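Local coordinates for WbbM protein (PDB 6U4B), which is a bifunctional glycosyltransferase of Klebsiella pneumoniae that probably polymerises the O-antigen glycan, at residues R105-S110 and T213-M218; D151-K156 and K276-Q281; S385-L390 and W503-D508; A491-V496 and D508-V513. All coordinates share one frame; numbering follows the deposited sequence.

Overall arrangement
The four contacts fall into two pairs, one in each half of the chain. Contacts 1 and 2, with centres 8 Å apart, both reach the mixed sheet of the DUF4422 region, where strands 152-159 and 216-219 are neighbours; their segments alternate along the sequence, so the sheet is knitted from distant parts of the chain. Contacts 3 and 4 follow later, within the glycosyltransferase family 8 region. Their centres are 9 Å apart, their segments also alternate, and both use helix 505-513. Contact centres in one pair lie 41 to 49 Å from those in the other, consistent with two separate catalytic modules. The Arg389 side chain in contact 3 comes within about 6 Å of a bound magnesium.

Contact 1: residues R105-S110 and T213-M218; sequences RHLNFS and TNMFVM
Between Leu107 and Phe109, whose side chains meet Met215 and Val217, the amide oxygen OD1 of Asn108 is gripped twice by Ser110. The hydroxyl OG of Ser110 lies 2.8 Å from Asn108 OD1, in the carbonyl plane and on a lone pair, whereas the backbone N of Ser110 approaches the same oxygen from above that plane. This Asx turn, together with bonds from Asn108 ND2 to Lys112 O and Gln281 OE1, fixes the rotation of the amide and shapes the chain just beyond Phe109.

No hydrogen bond crosses the contact itself, which is carried by apolar groups. Met215 reaches over to the loop with CG anti to its backbone N (chi1 -167°), and a bend at the thioether (chi3 58°) turns the methyl CE onto Leu107 CD2, 3.8 Å away. Its sulfur SD lies 3.3 Å from the carbonyl oxygen O of Arg105. The Leu107 and Met215 side chains run alongside one another with their ends pointing opposite ways, and the second Leu107 methyl, CD1, meets Val217 CG2 at 4.1 Å. That valine methyl also lies in the plane of the Phe109 ring, 4.0 Å from CE2 at its edge, and is thus shared between the leucine and the aromatic ring.

The contact packs the loop after strand 97-102 onto the sheet of the DUF4422 region. Strand 216-219 runs between strands 97-102 and 152-159, bonded by its backbone to Phe100 and Leu153. The 105-110 loop instead follows strand 277-285 through backbone bonds to Thr283 and Gln281, with Leu107 and Phe109 both packing on Leu280.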
loop_
_atom_site.group_PDB
_atom_site.type_symbol
_atom_site.label_atom_id
_atom_site.label_comp_id
_atom_site.label_asym_id
_atom_site.label_seq_id
_atom_site.Cartn_x
_atom_site.Cartn_y
_atom_site.Cartn_z
ATOM N N ARG A 105 8.410 34.740 -35.935
ATOM C CA ARG A 105 8.471 35.177 -37.325
ATOM C C ARG A 105 7.048 35.386 -37.815
ATOM O O ARG A 105 6.224 34.466 -37.744
ATOM C CB ARG A 105 9.205 34.156 -38.200
ATOM C CG ARG A 105 10.691 34.039 -37.905
ATOM C CD ARG A 105 11.257 32.752 -38.477
ATOM N NE ARG A 105 12.717 32.717 -38.425
ATOM C CZ ARG A 105 13.422 32.231 -37.408
ATOM N NH1 ARG A 105 12.806 31.738 -36.341
ATOM N NH2 ARG A 105 14.748 32.241 -37.457
ATOM N N HIS A 106 6.756 36.589 -38.295
ATOM C CA HIS A 106 5.405 36.973 -38.677
ATOM C C HIS A 106 5.430 37.609 -40.063
ATOM O O HIS A 106 6.483 37.743 -40.694
ATOM C CB HIS A 106 4.800 37.931 -37.641
ATOM C CG HIS A 106 4.803 37.387 -36.247
ATOM N ND1 HIS A 106 5.380 38.055 -35.188
ATOM C CD2 HIS A 106 4.299 36.238 -35.737
ATOM C CE1 HIS A 106 5.233 37.340 -34.087
ATOM N NE2 HIS A 106 4.580 36.234 -34.391
ATOM N N LEU A 107 4.253 38.011 -40.532
ATOM C CA LEU A 107 4.106 38.688 -41.811
ATOM C C LEU A 107 3.813 40.165 -41.584
ATOM O O LEU A 107 3.109 40.533 -40.638
ATOM C CB LEU A 107 2.987 38.060 -42.639
ATOM C CG LEU A 107 3.159 36.604 -43.073
ATOM C CD1 LEU A 107 1.832 36.061 -43.575
ATOM C CD2 LEU A 107 4.229 36.482 -44.143
ATOM N N ASN A 108 4.356 41.004 -42.460
ATOM C CA ASN A 108 4.105 42.439 -42.432
ATOM C C ASN A 108 2.858 42.719 -43.262
ATOM O O ASN A 108 2.880 42.602 -44.491
ATOM C CB ASN A 108 5.318 43.199 -42.963
ATOM C CG ASN A 108 5.085 44.697 -43.056
ATOM O OD1 ASN A 108 4.080 45.221 -42.573
ATOM N ND2 ASN A 108 6.029 45.396 -43.672
ATOM N N PHE A 109 1.771 43.086 -42.590
ATOM C CA PHE A 109 0.508 43.388 -43.250
ATOM C C PHE A 109 0.321 44.873 -43.535
ATOM O O PHE A 109 -0.714 45.253 -44.090
ATOM C CB PHE A 109 -0.665 42.884 -42.400
ATOM C CG PHE A 109 -0.615 41.414 -42.101
ATOM C CD1 PHE A 109 -0.060 40.951 -40.920
ATOM C CD2 PHE A 109 -1.126 40.494 -43.002
ATOM C CE1 PHE A 109 -0.014 39.599 -40.643
ATOM C CE2 PHE A 109 -1.083 39.140 -42.732
ATOM C CZ PHE A 109 -0.526 38.690 -41.550
ATOM N N SER A 110 1.286 45.716 -43.174
ATOM C CA SER A 110 1.110 47.154 -43.293
ATOM C C SER A 110 1.351 47.618 -44.727
ATOM O O SER A 110 1.910 46.897 -45.559
ATOM C CB SER A 110 2.050 47.897 -42.343
ATOM O OG SER A 110 3.364 47.960 -42.869
ATOM N N THR A 213 8.279 28.084 -47.112
ATOM C CA THR A 213 7.608 28.578 -45.922
ATOM C C THR A 213 6.388 27.713 -45.649
ATOM O O THR A 213 5.907 26.986 -46.524
ATOM C CB THR A 213 7.187 30.041 -46.091
ATOM O OG1 THR A 213 6.681 30.548 -44.850
ATOM C CG2 THR A 213 6.103 30.154 -47.158
ATOM N N ASN A 214 5.908 27.793 -44.409
ATOM C CA ASN A 214 4.580 27.326 -44.032
ATOM C C ASN A 214 3.755 28.472 -43.459
ATOM O O ASN A 214 2.768 28.243 -42.754
ATOM C CB ASN A 214 4.676 26.170 -43.035
ATOM C CG ASN A 214 5.702 26.427 -41.950
ATOM O OD1 ASN A 214 6.672 27.154 -42.158
ATOM N ND2 ASN A 214 5.497 25.829 -40.787
ATOM N N MET A 215 4.160 29.703 -43.750
ATOM C CA MET A 215 3.528 30.902 -43.224
ATOM C C MET A 215 2.702 31.537 -44.337
ATOM O O MET A 215 3.252 31.952 -45.362
ATOM C CB MET A 215 4.591 31.868 -42.703
ATOM C CG MET A 215 4.074 33.016 -41.861
ATOM S SD MET A 215 5.397 33.751 -40.879
ATOM C CE MET A 215 6.547 34.239 -42.162
ATOM N N PHE A 216 1.387 31.597 -44.144
ATOM C CA PHE A 216 0.508 32.121 -45.181
ATOM C C PHE A 216 -0.809 32.556 -44.556
ATOM O O PHE A 216 -1.123 32.211 -43.415
ATOM C CB PHE A 216 0.254 31.084 -46.286
ATOM C CG PHE A 216 -0.341 29.788 -45.787
ATOM C CD1 PHE A 216 0.458 28.674 -45.589
ATOM C CD2 PHE A 216 -1.699 29.684 -45.523
ATOM C CE1 PHE A 216 -0.085 27.481 -45.135
ATOM C CE2 PHE A 216 -2.247 28.498 -45.068
ATOM C CZ PHE A 216 -1.441 27.394 -44.875
ATOM N N VAL A 217 -1.568 33.326 -45.330
ATOM C CA VAL A 217 -2.976 33.598 -45.071
ATOM C C VAL A 217 -3.719 33.358 -46.377
ATOM O O VAL A 217 -3.352 33.924 -47.413
ATOM C CB VAL A 217 -3.218 35.038 -44.575
ATOM C CG1 VAL A 217 -4.667 35.208 -44.129
ATOM C CG2 VAL A 217 -2.257 35.401 -43.451
ATOM N N MET A 218 -4.750 32.516 -46.343
ATOM C CA MET A 218 -5.499 32.229 -47.556
ATOM C C MET A 218 -6.989 32.173 -47.254
ATOM O O MET A 218 -7.413 32.079 -46.098
ATOM C CB MET A 218 -5.037 30.926 -48.219
ATOM C CG MET A 218 -5.227 29.689 -47.377
ATOM S SD MET A 218 -4.727 28.207 -48.275
ATOM C CE MET A 218 -2.986 28.531 -48.535
#

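Contact 2: residues D151-K156 and K276-Q281; sequences DILLPK and KVKELQ
Asp151 and Lys276 open the parallel pairing with a bond in each direction. The carbonyl O of Lys276 accepts from two successive amides, Asp151 N at 3.0 Å and Ile152 N at 3.3 Å, while Lys276 N is taken up by the Asp151 side chain. That last bond is nearly straight (170°) and uses the anti lone pair of OD1, 3.0 Å from Lys276 N; the other carboxylate oxygen, OD2, forms a salt bridge with Arg219.

Further along, Ile152 O accepts from Lys278 N at 3.1 Å, Lys278 O receives a weak bond from Leu154 N, and Leu154 O takes Leu280 N at 2.9 Å. CA-H...O contacts add to the ladder, such as Glu279 CA to Leu154 O. Polar side-chain ends find partners elsewhere: Lys278 NZ on Cys146 O, Glu279 OE1 on Tyr211 OH, and both Lys156 NZ and Gln281 NE2 on Glu117 OE1.

Among the apolar groups, Leu154 CD2 presses unusually close to Val277 CG1, 3.5 Å away, whereas on the other face Leu153 CD2 meets Leu280 CD1.

Strand 152-159 is thereby flanked by strand 277-285 in parallel and by 216-219 antiparallel; Cys146 of helix 140-146 touches Leu153 and Leu280, and Ile222 of helix 220-240 touches Ile152.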
loop_
_atom_site.group_PDB
_atom_site.type_symbol
_atom_site.label_atom_id
_atom_site.label_comp_id
_atom_site.label_asym_id
_atom_site.label_seq_id
_atom_site.Cartn_x
_atom_site.Cartn_y
_atom_site.Cartn_z
ATOM N N ASP A 151 -6.660 36.399 -52.605
ATOM C CA ASP A 151 -6.920 34.988 -52.348
ATOM C C ASP A 151 -5.912 34.387 -51.372
ATOM O O ASP A 151 -6.297 33.697 -50.422
ATOM C CB ASP A 151 -6.908 34.196 -53.658
ATOM C CG ASP A 151 -8.014 34.615 -54.608
ATOM O OD1 ASP A 151 -7.702 35.197 -55.668
ATOM O OD2 ASP A 151 -9.201 34.367 -54.290
ATOM N N ILE A 152 -4.623 34.641 -51.591
ATOM C CA ILE A 152 -3.554 34.068 -50.780
ATOM C C ILE A 152 -2.520 35.147 -50.498
ATOM O O ILE A 152 -2.085 35.849 -51.417
ATOM C CB ILE A 152 -2.881 32.865 -51.472
ATOM C CG1 ILE A 152 -3.877 31.726 -51.688
ATOM C CG2 ILE A 152 -1.688 32.375 -50.658
ATOM C CD1 ILE A 152 -3.296 30.555 -52.440
ATOM N N LEU A 153 -2.117 35.268 -49.233
ATOM C CA LEU A 153 -1.011 36.123 -48.826
ATOM C C LEU A 153 0.086 35.248 -48.240
ATOM O O LEU A 153 -0.201 34.252 -47.569
ATOM C CB LEU A 153 -1.455 37.178 -47.802
ATOM C CG LEU A 153 -2.628 38.092 -48.174
ATOM C CD1 LEU A 153 -3.970 37.458 -47.821
ATOM C CD2 LEU A 153 -2.478 39.442 -47.499
ATOM N N LEU A 154 1.343 35.620 -48.496
ATOM C CA LEU A 154 2.474 34.801 -48.071
ATOM C C LEU A 154 3.775 35.579 -48.262
ATOM O O LEU A 154 3.755 36.670 -48.842
ATOM C CB LEU A 154 2.486 33.466 -48.834
ATOM C CG LEU A 154 2.779 33.329 -50.328
ATOM C CD1 LEU A 154 2.788 31.851 -50.696
ATOM C CD2 LEU A 154 1.757 34.059 -51.163
ATOM N N PRO A 155 4.919 35.085 -47.758
ATOM C CA PRO A 155 6.170 35.838 -47.916
ATOM C C PRO A 155 6.687 35.866 -49.343
ATOM O O PRO A 155 6.110 35.237 -50.238
ATOM C CB PRO A 155 7.143 35.091 -46.994
ATOM C CG PRO A 155 6.580 33.735 -46.864
ATOM C CD PRO A 155 5.100 33.939 -46.850
ATOM N N LYS A 156 7.786 36.589 -49.550
ATOM C CA LYS A 156 8.419 36.636 -50.857
ATOM C C LYS A 156 9.049 35.290 -51.193
ATOM O O LYS A 156 9.470 34.537 -50.310
ATOM C CB LYS A 156 9.487 37.728 -50.899
ATOM C CG LYS A 156 8.976 39.128 -50.605
ATOM C CD LYS A 156 9.950 40.188 -51.102
ATOM C CE LYS A 156 10.538 40.994 -49.959
ATOM N NZ LYS A 156 10.593 42.446 -50.285
ATOM N N LYS A 276 -5.111 35.832 -57.032
ATOM C CA LYS A 276 -4.515 37.088 -56.597
ATOM C C LYS A 276 -3.650 36.816 -55.370
ATOM O O LYS A 276 -4.160 36.454 -54.305
ATOM C CB LYS A 276 -5.595 38.130 -56.319
ATOM C CG LYS A 276 -6.344 38.524 -57.580
ATOM C CD LYS A 276 -7.373 39.607 -57.331
ATOM C CE LYS A 276 -7.827 40.217 -58.647
ATOM N NZ LYS A 276 -8.063 39.177 -59.691
ATOM N N VAL A 277 -2.342 36.982 -55.535
ATOM C CA VAL A 277 -1.350 36.692 -54.509
ATOM C C VAL A 277 -0.700 38.003 -54.093
ATOM O O VAL A 277 -0.317 38.812 -54.948
ATOM C CB VAL A 277 -0.300 35.692 -55.026
ATOM C CG1 VAL A 277 0.917 35.674 -54.125
ATOM C CG2 VAL A 277 -0.906 34.300 -55.152
ATOM N N LYS A 278 -0.589 38.224 -52.784
ATOM C CA LYS A 278 0.077 39.406 -52.246
ATOM C C LYS A 278 1.259 38.946 -51.405
ATOM O O LYS A 278 1.075 38.355 -50.335
ATOM C CB LYS A 278 -0.882 40.268 -51.424
ATOM C CG LYS A 278 -0.287 41.609 -51.009
ATOM C CD LYS A 278 -1.244 42.431 -50.150
ATOM C CE LYS A 278 -2.394 42.999 -50.968
ATOM N NZ LYS A 278 -3.233 43.931 -50.160
ATOM N N GLU A 279 2.469 39.210 -51.892
ATOM C CA GLU A 279 3.678 38.850 -51.168
ATOM C C GLU A 279 4.005 39.918 -50.133
ATOM O O GLU A 279 4.034 41.112 -50.447
ATOM C CB GLU A 279 4.848 38.666 -52.134
ATOM C CG GLU A 279 4.723 37.434 -53.017
ATOM C CD GLU A 279 5.856 37.308 -54.018
ATOM O OE1 GLU A 279 5.768 36.436 -54.908
ATOM O OE2 GLU A 279 6.834 38.079 -53.919
ATOM N N LEU A 280 4.248 39.485 -48.901
ATOM C CA LEU A 280 4.519 40.380 -47.788
ATOM C C LEU A 280 5.935 40.154 -47.275
ATOM O O LEU A 280 6.540 39.102 -47.502
ATOM C CB LEU A 280 3.511 40.162 -46.652
ATOM C CG LEU A 280 2.029 40.213 -47.027
ATOM C CD1 LEU A 280 1.180 39.700 -45.876
ATOM C CD2 LEU A 280 1.616 41.626 -47.415
ATOM N N GLN A 281 6.461 41.154 -46.573
ATOM C CA GLN A 281 7.762 41.012 -45.937
ATOM C C GLN A 281 7.673 40.077 -44.734
ATOM O O GLN A 281 6.617 39.923 -44.115
ATOM C CB GLN A 281 8.299 42.376 -45.494
ATOM C CG GLN A 281 8.565 43.366 -46.623
ATOM C CD GLN A 281 9.246 44.633 -46.132
ATOM O OE1 GLN A 281 8.611 45.502 -45.534
ATOM N NE2 GLN A 281 10.546 44.736 -46.374
#

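Contact 3: residues S385-L390 and W503-D508; sequences STYARL and WFLDQD
Arg389 and Asp506 join the loop before helix 392-395 to the first turn of helix 505-513 through a side-on, two-nitrogen salt bridge. The arginine chain bends at chi3 (-72°), which turns the NE and NH2 edge of the guanidinium toward the carboxylate. NE of Arg389 donates to OD2 of Asp506 at 2.6 Å; NH2 reaches OD1 at 3.2 Å along a nearly straight line and adds a weak bond to OD2. Both oxygens are met on their syn sides but somewhat out of the carboxylate plane; the two flat groups are tilted 19° against each other.

Asp506 adopts the less common rotamer with CG lying between the backbone N and the carbonyl carbon (chi1 59°); its CB rests against Leu390 CD2, 3.7 Å away. A water donates to both Asp506 OD2 and Thr386 O, giving OD2 a further partner and tying it to the beta turn of residues 385-388.

Leu505 packs beside this polar centre. Its CD1 meets Thr386 CG2 at 3.8 Å, and its CD2 lies 3.6 Å from Tyr387 OH. The tyrosine side chain crosses that of the leucine at about a right angle.

NH1 of Arg389 forms a second salt bridge, with Asp406, a ligand of the bound magnesium. This is consistent with Asp506 acting from a further shell, orienting the guanidinium that pairs with the metal ligand.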
loop_
_atom_site.group_PDB
_atom_site.type_symbol
_atom_site.label_atom_id
_atom_site.label_comp_id
_atom_site.label_asym_id
_atom_site.label_seq_id
_atom_site.Cartn_x
_atom_site.Cartn_y
_atom_site.Cartn_z
ATOM N N SER A 385 14.301 30.045 -10.406
ATOM C CA SER A 385 13.773 29.179 -9.357
ATOM C C SER A 385 14.002 29.780 -7.975
ATOM O O SER A 385 13.132 29.686 -7.102
ATOM C CB SER A 385 14.402 27.790 -9.456
ATOM O OG SER A 385 15.816 27.874 -9.507
ATOM N N THR A 386 15.163 30.404 -7.758
ATOM C CA THR A 386 15.445 31.014 -6.460
ATOM C C THR A 386 14.430 32.104 -6.128
ATOM O O THR A 386 14.041 32.266 -4.966
ATOM C CB THR A 386 16.866 31.584 -6.440
ATOM O OG1 THR A 386 17.812 30.524 -6.628
ATOM C CG2 THR A 386 17.154 32.281 -5.113
ATOM N N TYR A 387 13.975 32.844 -7.139
ATOM C CA TYR A 387 13.062 33.963 -6.941
ATOM C C TYR A 387 11.676 33.696 -7.517
ATOM O O TYR A 387 10.940 34.642 -7.813
ATOM C CB TYR A 387 13.660 35.234 -7.545
ATOM C CG TYR A 387 14.951 35.655 -6.882
ATOM C CD1 TYR A 387 16.181 35.236 -7.376
ATOM C CD2 TYR A 387 14.938 36.461 -5.752
ATOM C CE1 TYR A 387 17.361 35.616 -6.763
ATOM C CE2 TYR A 387 16.108 36.840 -5.135
ATOM C CZ TYR A 387 17.316 36.418 -5.641
ATOM O OH TYR A 387 18.480 36.806 -5.020
ATOM N N ALA A 388 11.302 32.420 -7.658
ATOM C CA ALA A 388 10.046 32.068 -8.317
ATOM C C ALA A 388 8.844 32.701 -7.628
ATOM O O ALA A 388 7.891 33.122 -8.296
ATOM C CB ALA A 388 9.893 30.546 -8.362
ATOM N N ARG A 389 8.868 32.778 -6.293
ATOM C CA ARG A 389 7.731 33.321 -5.555
ATOM C C ARG A 389 7.402 34.749 -5.976
ATOM O O ARG A 389 6.230 35.144 -5.968
ATOM C CB ARG A 389 8.008 33.264 -4.051
ATOM C CG ARG A 389 7.864 31.875 -3.435
ATOM C CD ARG A 389 8.140 31.920 -1.940
ATOM N NE ARG A 389 9.557 32.108 -1.653
ATOM C CZ ARG A 389 10.277 31.312 -0.869
ATOM N NH1 ARG A 389 9.711 30.273 -0.268
ATOM N NH2 ARG A 389 11.564 31.566 -0.671
ATOM N N LEU A 390 8.416 35.536 -6.348
ATOM C CA LEU A 390 8.181 36.920 -6.746
ATOM C C LEU A 390 7.324 37.030 -7.999
ATOM O O LEU A 390 6.679 38.062 -8.205
ATOM C CB LEU A 390 9.511 37.637 -6.983
ATOM C CG LEU A 390 10.510 37.662 -5.830
ATOM C CD1 LEU A 390 11.737 38.473 -6.219
ATOM C CD2 LEU A 390 9.865 38.226 -4.575
ATOM N N TRP A 503 19.678 39.388 2.399
ATOM C CA TRP A 503 20.164 38.290 3.227
ATOM C C TRP A 503 19.415 36.994 2.931
ATOM O O TRP A 503 20.028 35.962 2.636
ATOM C CB TRP A 503 20.036 38.668 4.702
ATOM C CG TRP A 503 20.695 37.714 5.645
ATOM C CD1 TRP A 503 21.651 36.789 5.344
ATOM C CD2 TRP A 503 20.445 37.590 7.051
ATOM N NE1 TRP A 503 22.013 36.097 6.473
ATOM C CE2 TRP A 503 21.287 36.570 7.535
ATOM C CE3 TRP A 503 19.590 38.241 7.947
ATOM C CZ2 TRP A 503 21.302 36.186 8.874
ATOM C CZ3 TRP A 503 19.607 37.859 9.276
ATOM C CH2 TRP A 503 20.456 36.841 9.727
ATOM N N PHE A 504 18.086 37.031 2.999
ATOM C CA PHE A 504 17.261 35.865 2.714
ATOM C C PHE A 504 16.492 36.010 1.405
ATOM O O PHE A 504 15.365 35.523 1.283
ATOM C CB PHE A 504 16.314 35.583 3.878
ATOM C CG PHE A 504 16.989 34.931 5.048
ATOM C CD1 PHE A 504 17.197 33.562 5.070
ATOM C CD2 PHE A 504 17.435 35.688 6.116
ATOM C CE1 PHE A 504 17.827 32.957 6.144
ATOM C CE2 PHE A 504 18.065 35.091 7.193
ATOM C CZ PHE A 504 18.261 33.724 7.206
ATOM N N LEU A 505 17.091 36.692 0.432
ATOM C CA LEU A 505 16.668 36.660 -0.976
ATOM C C LEU A 505 15.204 37.088 -1.071
ATOM O O LEU A 505 14.839 38.125 -0.493
ATOM C CB LEU A 505 16.989 35.275 -1.532
ATOM C CG LEU A 505 18.375 34.707 -1.222
ATOM C CD1 LEU A 505 18.499 33.288 -1.751
ATOM C CD2 LEU A 505 19.476 35.591 -1.790
ATOM N N ASP A 506 14.342 36.335 -1.762
ATOM C CA ASP A 506 12.969 36.771 -1.992
ATOM C C ASP A 506 12.146 36.821 -0.713
ATOM O O ASP A 506 11.153 37.556 -0.662
ATOM C CB ASP A 506 12.288 35.856 -3.012
ATOM C CG ASP A 506 12.251 34.406 -2.564
ATOM O OD1 ASP A 506 13.263 33.924 -2.010
ATOM O OD2 ASP A 506 11.210 33.749 -2.763
ATOM N N GLN A 507 12.521 36.054 0.313
ATOM C CA GLN A 507 11.833 36.182 1.595
ATOM C C GLN A 507 12.010 37.584 2.162
ATOM O O GLN A 507 11.060 38.175 2.690
ATOM C CB GLN A 507 12.335 35.129 2.586
ATOM C CG GLN A 507 11.568 35.128 3.909
ATOM C CD GLN A 507 11.937 33.961 4.810
ATOM O OE1 GLN A 507 11.270 32.927 4.807
ATOM N NE2 GLN A 507 13.000 34.124 5.589
ATOM N N ASP A 508 13.219 38.140 2.046
ATOM C CA ASP A 508 13.453 39.514 2.481
ATOM C C ASP A 508 12.730 40.509 1.584
ATOM O O ASP A 508 12.170 41.499 2.070
ATOM C CB ASP A 508 14.952 39.814 2.502
ATOM C CG ASP A 508 15.648 39.242 3.720
ATOM O OD1 ASP A 508 14.949 38.780 4.646
ATOM O OD2 ASP A 508 16.899 39.263 3.746
HETATM O O HOH W 1 11.573 31.588 -4.485
#

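Contact 4: residues A491-V496 and D508-V513; sequences AELMRV and DIMNKV
Val496, Val513 and Leu493 bury the most surface in this apolar helix-helix crossing of the glycosyltransferase family 8 region, where the axes of segments 491-496 and 508-513 cross at 126° and approach to 9.9 Å. Val496 divides its two methyls between successive turns of the partner helix. CG1, placed anti to the backbone N (chi1 167°), reaches Ile509 CG2 at 3.7 Å, whereas CG2 meets Val513 CG2 at 3.7 Å and also touches the aliphatic CE of Lys512. The valine lies side against side with both Ile509 and Val513, its end pointing the opposite way to theirs.

One turn earlier, Leu493 sends its CD2 methyl into the angle between Ile509, Met510 and Val513. The nearest of these approaches is to Val513, whose CB is 3.8 Å from Leu493 CD2; Ile509 CG2 lies at 4.2 Å from the same methyl and Met510 CG a little farther.

Val513 is thus touched by three residues of the other helix. Its CG2 faces Val496, its CB and both methyls lie against Leu493 CD2, and its CG1 meets Glu492 CG at 3.9 Å.

The carboxylate of Glu492 turns to Arg495 of its own helix in a salt bridge: the N-H of Arg495 NH2 points nearly straight at Glu492 OE2, 2.7 Å away, but from above the carboxylate plane. Lys512 likewise contributes methylene carbon while its NZ bonds to Asn464 OD1. With no hydrogen bond passing between the two segments, the join rests on aliphatic carbon, including that of Glu492 and Lys512, whose charged ends have partners outside the interface.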
loop_
_atom_site.group_PDB
_atom_site.type_symbol
_atom_site.label_atom_id
_atom_site.label_comp_id
_atom_site.label_asym_id
_atom_site.label_seq_id
_atom_site.Cartn_x
_atom_site.Cartn_y
_atom_site.Cartn_z
ATOM N N ALA A 491 5.394 44.986 -10.032
ATOM C CA ALA A 491 6.386 45.968 -10.460
ATOM C C ALA A 491 7.266 46.404 -9.295
ATOM O O ALA A 491 8.472 46.619 -9.464
ATOM C CB ALA A 491 5.693 47.177 -11.091
ATOM N N GLU A 492 6.678 46.537 -8.104
ATOM C CA GLU A 492 7.460 46.897 -6.926
ATOM C C GLU A 492 8.401 45.767 -6.523
ATOM O O GLU A 492 9.559 46.015 -6.160
ATOM C CB GLU A 492 6.527 47.260 -5.772
ATOM C CG GLU A 492 7.240 47.649 -4.488
ATOM C CD GLU A 492 7.867 49.030 -4.558
ATOM O OE1 GLU A 492 7.638 49.748 -5.557
ATOM O OE2 GLU A 492 8.589 49.398 -3.608
ATOM N N LEU A 493 7.920 44.521 -6.574
ATOM C CA LEU A 493 8.778 43.377 -6.279
ATOM C C LEU A 493 9.993 43.350 -7.197
ATOM O O LEU A 493 11.119 43.105 -6.743
ATOM C CB LEU A 493 7.984 42.077 -6.405
ATOM C CG LEU A 493 6.843 41.821 -5.417
ATOM C CD1 LEU A 493 6.015 40.622 -5.861
ATOM C CD2 LEU A 493 7.379 41.608 -4.005
ATOM N N MET A 494 9.785 43.608 -8.492
ATOM C CA MET A 494 10.902 43.648 -9.427
ATOM C C MET A 494 11.846 44.800 -9.111
ATOM O O MET A 494 13.071 44.631 -9.142
ATOM C CB MET A 494 10.380 43.759 -10.860
ATOM C CG MET A 494 9.585 42.543 -11.325
ATOM S SD MET A 494 10.543 41.008 -11.330
ATOM C CE MET A 494 10.041 40.259 -9.777
ATOM N N ARG A 495 11.295 45.976 -8.798
ATOM C CA ARG A 495 12.141 47.117 -8.465
ATOM C C ARG A 495 13.024 46.812 -7.260
ATOM O O ARG A 495 14.228 47.094 -7.279
ATOM C CB ARG A 495 11.279 48.350 -8.204
ATOM C CG ARG A 495 12.069 49.652 -8.180
ATOM C CD ARG A 495 11.228 50.784 -7.617
ATOM N NE ARG A 495 10.777 50.497 -6.256
ATOM C CZ ARG A 495 11.481 50.773 -5.163
ATOM N NH1 ARG A 495 12.674 51.345 -5.267
ATOM N NH2 ARG A 495 10.993 50.476 -3.966
ATOM N N VAL A 496 12.446 46.217 -6.213
ATOM C CA VAL A 496 13.221 45.866 -5.026
ATOM C C VAL A 496 14.262 44.803 -5.363
ATOM O O VAL A 496 15.391 44.840 -4.858
ATOM C CB VAL A 496 12.281 45.412 -3.895
ATOM C CG1 VAL A 496 13.064 44.748 -2.770
ATOM C CG2 VAL A 496 11.487 46.593 -3.364
ATOM N N ASP A 508 13.219 38.140 2.046
ATOM C CA ASP A 508 13.453 39.514 2.481
ATOM C C ASP A 508 12.730 40.509 1.584
ATOM O O ASP A 508 12.170 41.499 2.070
ATOM C CB ASP A 508 14.952 39.814 2.502
ATOM C CG ASP A 508 15.648 39.242 3.720
ATOM O OD1 ASP A 508 14.949 38.780 4.646
ATOM O OD2 ASP A 508 16.899 39.263 3.746
ATOM N N ILE A 509 12.739 40.267 0.270
ATOM C CA ILE A 509 12.074 41.168 -0.664
ATOM C C ILE A 509 10.582 41.237 -0.364
ATOM O O ILE A 509 9.988 42.323 -0.334
ATOM C CB ILE A 509 12.336 40.719 -2.113
ATOM C CG1 ILE A 509 13.811 40.907 -2.470
ATOM C CG2 ILE A 509 11.444 41.481 -3.084
ATOM C CD1 ILE A 509 14.190 40.357 -3.824
ATOM N N MET A 510 9.959 40.082 -0.121
ATOM C CA MET A 510 8.524 40.058 0.144
ATOM C C MET A 510 8.192 40.630 1.516
ATOM O O MET A 510 7.145 41.266 1.677
ATOM C CB MET A 510 7.989 38.629 0.008
ATOM C CG MET A 510 8.005 38.108 -1.425
ATOM S SD MET A 510 7.266 36.470 -1.604
ATOM C CE MET A 510 8.492 35.451 -0.783
ATOM N N ASN A 511 9.055 40.418 2.513
ATOM C CA ASN A 511 8.824 41.034 3.816
ATOM C C ASN A 511 8.864 42.555 3.718
ATOM O O ASN A 511 8.087 43.251 4.382
ATOM C CB ASN A 511 9.854 40.532 4.824
ATOM C CG ASN A 511 9.329 39.388 5.672
ATOM O OD1 ASN A 511 8.638 39.609 6.665
ATOM N ND2 ASN A 511 9.657 38.159 5.285
ATOM N N LYS A 512 9.756 43.089 2.883
ATOM C CA LYS A 512 9.839 44.535 2.712
ATOM C C LYS A 512 8.631 45.070 1.955
ATOM O O LYS A 512 8.011 46.056 2.372
ATOM C CB LYS A 512 11.141 44.900 1.996
ATOM C CG LYS A 512 11.193 46.328 1.459
ATOM C CD LYS A 512 12.601 46.699 1.006
ATOM C CE LYS A 512 12.601 47.940 0.120
ATOM N NZ LYS A 512 11.992 49.127 0.778
ATOM N N VAL A 513 8.271 44.426 0.842
ATOM C CA VAL A 513 7.196 44.951 0.009
ATOM C C VAL A 513 5.833 44.722 0.656
ATOM O O VAL A 513 4.931 45.557 0.525
ATOM C CB VAL A 513 7.273 44.339 -1.403
ATOM C CG1 VAL A 513 6.069 44.745 -2.239
ATOM C CG2 VAL A 513 8.556 44.774 -2.092
#